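Local coordinates for TRAP dicarboxylate ABC transporter, substrate-binding protein (Roseobacter denitrificans, PDB 4OVQ) that binds beta-D-glucuronate in the periplasm as the solute-binding protein of a TRAP transport system, probably handing the sugar acid to its membrane partner, at residues Y36-A41 with L263-L268; Q136-Y141 with I236-G241. One frame throughout, in Å; residues are numbered along the deposited sequence.

Contact 1. Residues Y36-A41 with L263-L268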
# COMPACT_ATOMS: atom_id res chain seq x y z
N TYR A 36 0.74 -12.77 -8.29
CA TYR A 36 0.10 -11.73 -7.52
C TYR A 36 -0.41 -10.69 -8.50
O TYR A 36 0.24 -10.44 -9.53
CB TYR A 36 1.11 -11.09 -6.56
CG TYR A 36 0.52 -10.38 -5.39
CD1 TYR A 36 0.11 -11.08 -4.25
CD2 TYR A 36 0.39 -8.98 -5.39
CE1 TYR A 36 -0.42 -10.40 -3.17
CE2 TYR A 36 -0.13 -8.30 -4.31
CZ TYR A 36 -0.54 -9.01 -3.20
OH TYR A 36 -1.04 -8.36 -2.11
N PRO A 37 -1.58 -10.14 -8.21
CA PRO A 37 -2.23 -9.16 -9.09
C PRO A 37 -1.25 -8.10 -9.56
O PRO A 37 -1.14 -7.83 -10.76
CB PRO A 37 -3.32 -8.57 -8.20
CG PRO A 37 -3.74 -9.77 -7.35
CD PRO A 37 -2.45 -10.52 -7.09
N ASN A 38 -0.50 -7.51 -8.62
CA ASN A 38 0.45 -6.47 -8.99
C ASN A 38 1.57 -6.94 -9.92
O ASN A 38 2.10 -6.19 -10.76
CB ASN A 38 1.12 -5.90 -7.74
CG ASN A 38 0.15 -5.29 -6.78
OD1 ASN A 38 -0.95 -5.78 -6.57
ND2 ASN A 38 0.58 -4.22 -6.13
N THR A 39 1.99 -8.17 -9.72
CA THR A 39 3.03 -8.73 -10.50
C THR A 39 2.60 -8.89 -11.97
O THR A 39 3.26 -8.42 -12.89
CB THR A 39 3.41 -10.08 -9.90
OG1 THR A 39 3.85 -9.87 -8.53
CG2 THR A 39 4.49 -10.70 -10.66
N VAL A 40 1.46 -9.53 -12.13
CA VAL A 40 0.90 -9.80 -13.47
C VAL A 40 0.62 -8.46 -14.14
O VAL A 40 0.91 -8.25 -15.34
CB VAL A 40 -0.35 -10.62 -13.33
CG1 VAL A 40 -1.04 -10.78 -14.69
CG2 VAL A 40 -0.02 -12.01 -12.77
N ALA A 41 0.11 -7.52 -13.37
CA ALA A 41 -0.23 -6.20 -13.93
C ALA A 41 1.00 -5.36 -14.30
O ALA A 41 0.96 -4.61 -15.28
CB ALA A 41 -1.14 -5.41 -12.97
N LEU A 263 -6.32 -0.76 -14.69
CA LEU A 263 -7.66 -1.34 -14.81
C LEU A 263 -7.61 -2.87 -14.77
O LEU A 263 -8.42 -3.51 -14.12
CB LEU A 263 -8.31 -0.84 -16.09
CG LEU A 263 -8.59 0.67 -16.11
CD1 LEU A 263 -9.24 1.06 -17.41
CD2 LEU A 263 -9.48 1.11 -14.93
N TYR A 264 -6.60 -3.47 -15.40
CA TYR A 264 -6.41 -4.92 -15.34
C TYR A 264 -6.10 -5.39 -13.91
O TYR A 264 -6.69 -6.33 -13.38
CB TYR A 264 -5.30 -5.30 -16.32
CG TYR A 264 -5.00 -6.76 -16.50
CD1 TYR A 264 -6.02 -7.71 -16.65
CD2 TYR A 264 -3.69 -7.20 -16.53
CE1 TYR A 264 -5.71 -9.05 -16.83
CE2 TYR A 264 -3.38 -8.51 -16.72
CZ TYR A 264 -4.38 -9.44 -16.86
OH TYR A 264 -4.02 -10.76 -17.04
N GLN A 265 -5.18 -4.67 -13.26
CA GLN A 265 -4.81 -4.96 -11.88
C GLN A 265 -6.02 -4.98 -10.97
O GLN A 265 -6.15 -5.85 -10.09
CB GLN A 265 -3.78 -3.94 -11.36
CG GLN A 265 -3.14 -4.33 -10.01
CD GLN A 265 -3.92 -3.84 -8.79
OE1 GLN A 265 -4.80 -3.00 -8.90
NE2 GLN A 265 -3.59 -4.37 -7.63
N ARG A 266 -6.92 -4.03 -11.19
CA ARG A 266 -8.09 -3.94 -10.34
C ARG A 266 -9.01 -5.15 -10.57
O ARG A 266 -9.52 -5.72 -9.59
CB ARG A 266 -8.76 -2.60 -10.51
CG ARG A 266 -7.91 -1.51 -9.86
CD ARG A 266 -8.31 -0.12 -10.21
NE ARG A 266 -9.70 0.15 -9.92
CZ ARG A 266 -10.32 1.26 -10.27
NH1 ARG A 266 -11.61 1.43 -9.97
NH2 ARG A 266 -9.65 2.22 -10.93
N ASP A 267 -9.13 -5.60 -11.82
CA ASP A 267 -9.88 -6.84 -12.10
C ASP A 267 -9.21 -8.06 -11.47
O ASP A 267 -9.87 -8.93 -10.89
CB ASP A 267 -10.00 -7.06 -13.61
CG ASP A 267 -10.88 -6.02 -14.29
OD1 ASP A 267 -11.71 -5.37 -13.61
OD2 ASP A 267 -10.75 -5.85 -15.53
N LEU A 268 -7.89 -8.16 -11.61
CA LEU A 268 -7.15 -9.27 -11.00
C LEU A 268 -7.30 -9.23 -9.48
O LEU A 268 -7.47 -10.25 -8.82
CB LEU A 268 -5.66 -9.25 -11.37
CG LEU A 268 -5.30 -9.43 -12.84
CD1 LEU A 268 -3.78 -9.30 -13.04
CD2 LEU A 268 -5.82 -10.79 -13.31

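Contact 2. Residues Q136-Y141 with I236-G241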
# COMPACT_ATOMS: atom_id res chain seq x y z
N GLN A 136 6.60 10.64 -10.05
CA GLN A 136 5.33 10.88 -10.73
C GLN A 136 4.41 9.63 -10.69
O GLN A 136 4.77 8.58 -11.24
CB GLN A 136 5.65 11.24 -12.18
CG GLN A 136 4.51 11.22 -13.14
CD GLN A 136 3.78 12.50 -13.09
OE1 GLN A 136 4.38 13.57 -13.26
NE2 GLN A 136 2.50 12.43 -12.79
N PRO A 137 3.25 9.70 -10.03
CA PRO A 137 2.32 8.57 -10.19
C PRO A 137 1.63 8.60 -11.55
O PRO A 137 1.27 9.66 -12.04
CB PRO A 137 1.31 8.78 -9.06
CG PRO A 137 1.27 10.29 -8.96
CD PRO A 137 2.68 10.76 -9.17
N LEU A 138 1.55 7.44 -12.17
CA LEU A 138 0.97 7.24 -13.49
C LEU A 138 -0.40 6.58 -13.46
O LEU A 138 -1.19 6.80 -14.37
CB LEU A 138 1.88 6.38 -14.35
CG LEU A 138 3.27 6.94 -14.62
CD1 LEU A 138 4.10 5.86 -15.32
CD2 LEU A 138 3.22 8.22 -15.47
N ALA A 139 -0.68 5.79 -12.43
CA ALA A 139 -1.96 5.12 -12.27
C ALA A 139 -2.04 4.56 -10.87
O ALA A 139 -1.01 4.39 -10.21
CB ALA A 139 -2.12 4.01 -13.29
N TRP A 140 -3.26 4.29 -10.42
CA TRP A 140 -3.50 3.78 -9.09
C TRP A 140 -3.87 2.27 -9.11
O TRP A 140 -4.74 1.81 -9.87
CB TRP A 140 -4.64 4.55 -8.41
CG TRP A 140 -4.48 6.03 -8.33
CD1 TRP A 140 -5.27 6.97 -8.94
CD2 TRP A 140 -3.50 6.76 -7.59
NE1 TRP A 140 -4.82 8.23 -8.64
CE2 TRP A 140 -3.75 8.13 -7.79
CE3 TRP A 140 -2.43 6.40 -6.76
CZ2 TRP A 140 -2.96 9.14 -7.23
CZ3 TRP A 140 -1.66 7.41 -6.19
CH2 TRP A 140 -1.93 8.75 -6.43
N TYR A 141 -3.26 1.52 -8.20
CA TYR A 141 -3.59 0.11 -8.00
C TYR A 141 -4.35 -0.09 -6.70
O TYR A 141 -4.16 0.67 -5.73
CB TYR A 141 -2.29 -0.69 -7.88
CG TYR A 141 -1.58 -1.14 -9.14
CD1 TYR A 141 -2.01 -0.79 -10.41
CD2 TYR A 141 -0.47 -1.96 -9.02
CE1 TYR A 141 -1.32 -1.24 -11.54
CE2 TYR A 141 0.22 -2.42 -10.11
CZ TYR A 141 -0.20 -2.07 -11.36
OH TYR A 141 0.50 -2.54 -12.45
N ILE A 236 1.63 2.97 -9.86
CA ILE A 236 2.74 2.81 -10.76
C ILE A 236 3.43 4.17 -10.75
O ILE A 236 2.76 5.17 -11.08
CB ILE A 236 2.27 2.45 -12.20
CG1 ILE A 236 1.39 1.20 -12.22
CG2 ILE A 236 3.47 2.30 -13.15
CD1 ILE A 236 0.90 0.81 -13.59
N CYS A 237 4.73 4.21 -10.39
CA CYS A 237 5.57 5.40 -10.04
C CYS A 237 6.64 5.47 -11.15
O CYS A 237 7.18 4.44 -11.56
CB CYS A 237 6.30 5.29 -8.60
SG CYS A 237 6.90 6.78 -8.00
N ILE A 238 6.94 6.67 -11.65
CA ILE A 238 8.13 6.86 -12.51
C ILE A 238 8.93 8.05 -11.98
O ILE A 238 8.39 9.07 -11.54
CB ILE A 238 7.76 7.08 -14.03
CG1 ILE A 238 9.01 7.06 -14.94
CG2 ILE A 238 6.94 8.35 -14.23
CD1 ILE A 238 8.72 6.95 -16.43
N ASN A 239 10.26 7.92 -12.09
CA ASN A 239 11.16 9.02 -11.85
C ASN A 239 10.77 10.19 -12.74
O ASN A 239 10.63 10.03 -13.95
CB ASN A 239 12.57 8.55 -12.14
CG ASN A 239 13.54 9.67 -12.13
OD1 ASN A 239 13.82 10.29 -13.17
ND2 ASN A 239 14.03 10.00 -10.94
N ILE A 240 10.55 11.37 -12.16
CA ILE A 240 9.97 12.46 -12.93
C ILE A 240 10.90 12.99 -14.04
O ILE A 240 10.43 13.44 -15.08
CB ILE A 240 9.44 13.59 -12.05
CG1 ILE A 240 8.36 14.38 -12.82
CG2 ILE A 240 10.57 14.46 -11.59
CD1 ILE A 240 7.24 14.88 -11.95
N GLY A 241 12.22 12.94 -13.84
CA GLY A 241 13.14 13.37 -14.87
C GLY A 241 13.03 12.50 -16.11
O GLY A 241 13.00 12.99 -17.24

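Contact 1. Residues Y36-A41 with L263-L268
Ala41 and Gln265 press together where the helices beginning at Pro37 and running through Leu263–Leu268 come nearest side by side, Ala41 CB lying 3.4 Å from Gln265 CB. The small methyl lets the two backbones close in, and the short segment axes approach to 8.7 Å, running nearly antiparallel at 148°. At the start of the first helix, buried Pro37 adds to this close packing, its CB resting on Leu268 CB at 4.0 Å. The tight part continues into a polar clasp. Gln265 CG leaves anti to the backbone N, and a bend at chi2 (-88°) turns the terminal amide alongside that of Asn38. Gln265 NE2 donates to Asn38 OD1 at 3.2 Å, a bent bond that arrives well above the carbonyl plane, with the two amide planes nearly perpendicular (86°). Each amide has a further hold: Gln265 NE2 also reaches Asp142 O, and Asn38 ND2 donates to Asn86, which limits the rotation of both groups.

The opposite flank, made by Val40, Tyr264 and Leu268, is apolar and more open to solvent. Leu268 CD1 meets Val40 CG1 at 3.5 Å, the two side chains crossing at about a right angle, and also lies over one face of the Tyr264 ring near its rim. Tyr264 reaches Val40 more loosely, its OH standing 3.8 Å from Val40 CG1.

The pair joins the helix following the first strand to the long helix 248-282, whose Trp269 and Arg272 extend the cover over Pro37. The Asn38 side chain comes within about 5 Å of the bound glucuronate, and strand 135-141 closes the polar flank through Tyr141.

Contact 2. Residues Q136-Y141 with I236-G241
Ile236 sends CG1 and CD1 against the phenol end of Tyr141, with CD1 3.7 Å from Tyr141 CE1. With CG1 anti to the carbonyl carbon (chi1 -56°), the longer branch of the isoleucine reaches the ring at CE1 and CZ, while the Tyr141 hydroxyl is hydrogen-bonded to Ser261 OG of helix 248-282. Further along, Ile238 CG2 touches the branched end of Leu138, 3.9 Å from Leu138 CD2. Helix 248-282 covers this leucine through Val254, Leu255 and Ala258, and Phe45 of helix 37-52 touches Ile236.

Around the apolar centre runs the antiparallel backbone pairing. Gln136 and Ile238 form a hydrogen-bonded pair, Gln136 N giving to Ile238 O at 2.8 Å and Ile238 N returning a bond to Gln136 O at 2.9 Å. Pro137 sits opposite Cys237 in a non-hydrogen-bonded pair, so its missing N-H costs this pairing nothing. Next comes a classic beta bulge: Leu138 N donates to Ile236 O, 2.8 Å and almost straight, while Ile236 N bonds to Ala139 O, so that Leu138 and Ala139 both stand opposite one residue. Ala139 N is buried here without a partner.

At the polar edge Gln136, bent at chi2 (84°), folds back over its own strand, and NE2 donates to Pro137 O at 3.1 Å with the acceptor in the amide plane. Its OE1 lies 3.4 Å from Ile240 CD1, at the start of the next helix. Replacing Gln136 with an alanine removes the amide and would probably leave Pro137 O without this donor and open a gap beside Ile240.

Strand 135-141 is outermost in its sheet within the chain, and the chemistry fits: backbone bonds hold its inner side, greasy contacts fasten it to the helices, and a side-chain amide serves a carbonyl that Ile236–Gly241 does not pair.

The two contacts have centres about 16 Å apart and meet at Tyr141, whose OH lies 3.3 Å from Ala41 CB, while Gln265 OE1 is 3.5 Å from Tyr141 CA. Contact 1 is a helix pair and contact 2 the edge of the five-strand mixed sheet on which those helices rest. Along the chain the order is 36-41, 136-141, 236-241, 263-268, and both strands of contact 2 fall between the two helices that contact 1 brings together; the short helix 240-244 leads into helix 248-282. Segments far apart in sequence thus assemble one lobe beside the glucuronate pocket, with Glu234, a sugar-binding residue, on the strand shared with contact 2 and close to Asn38.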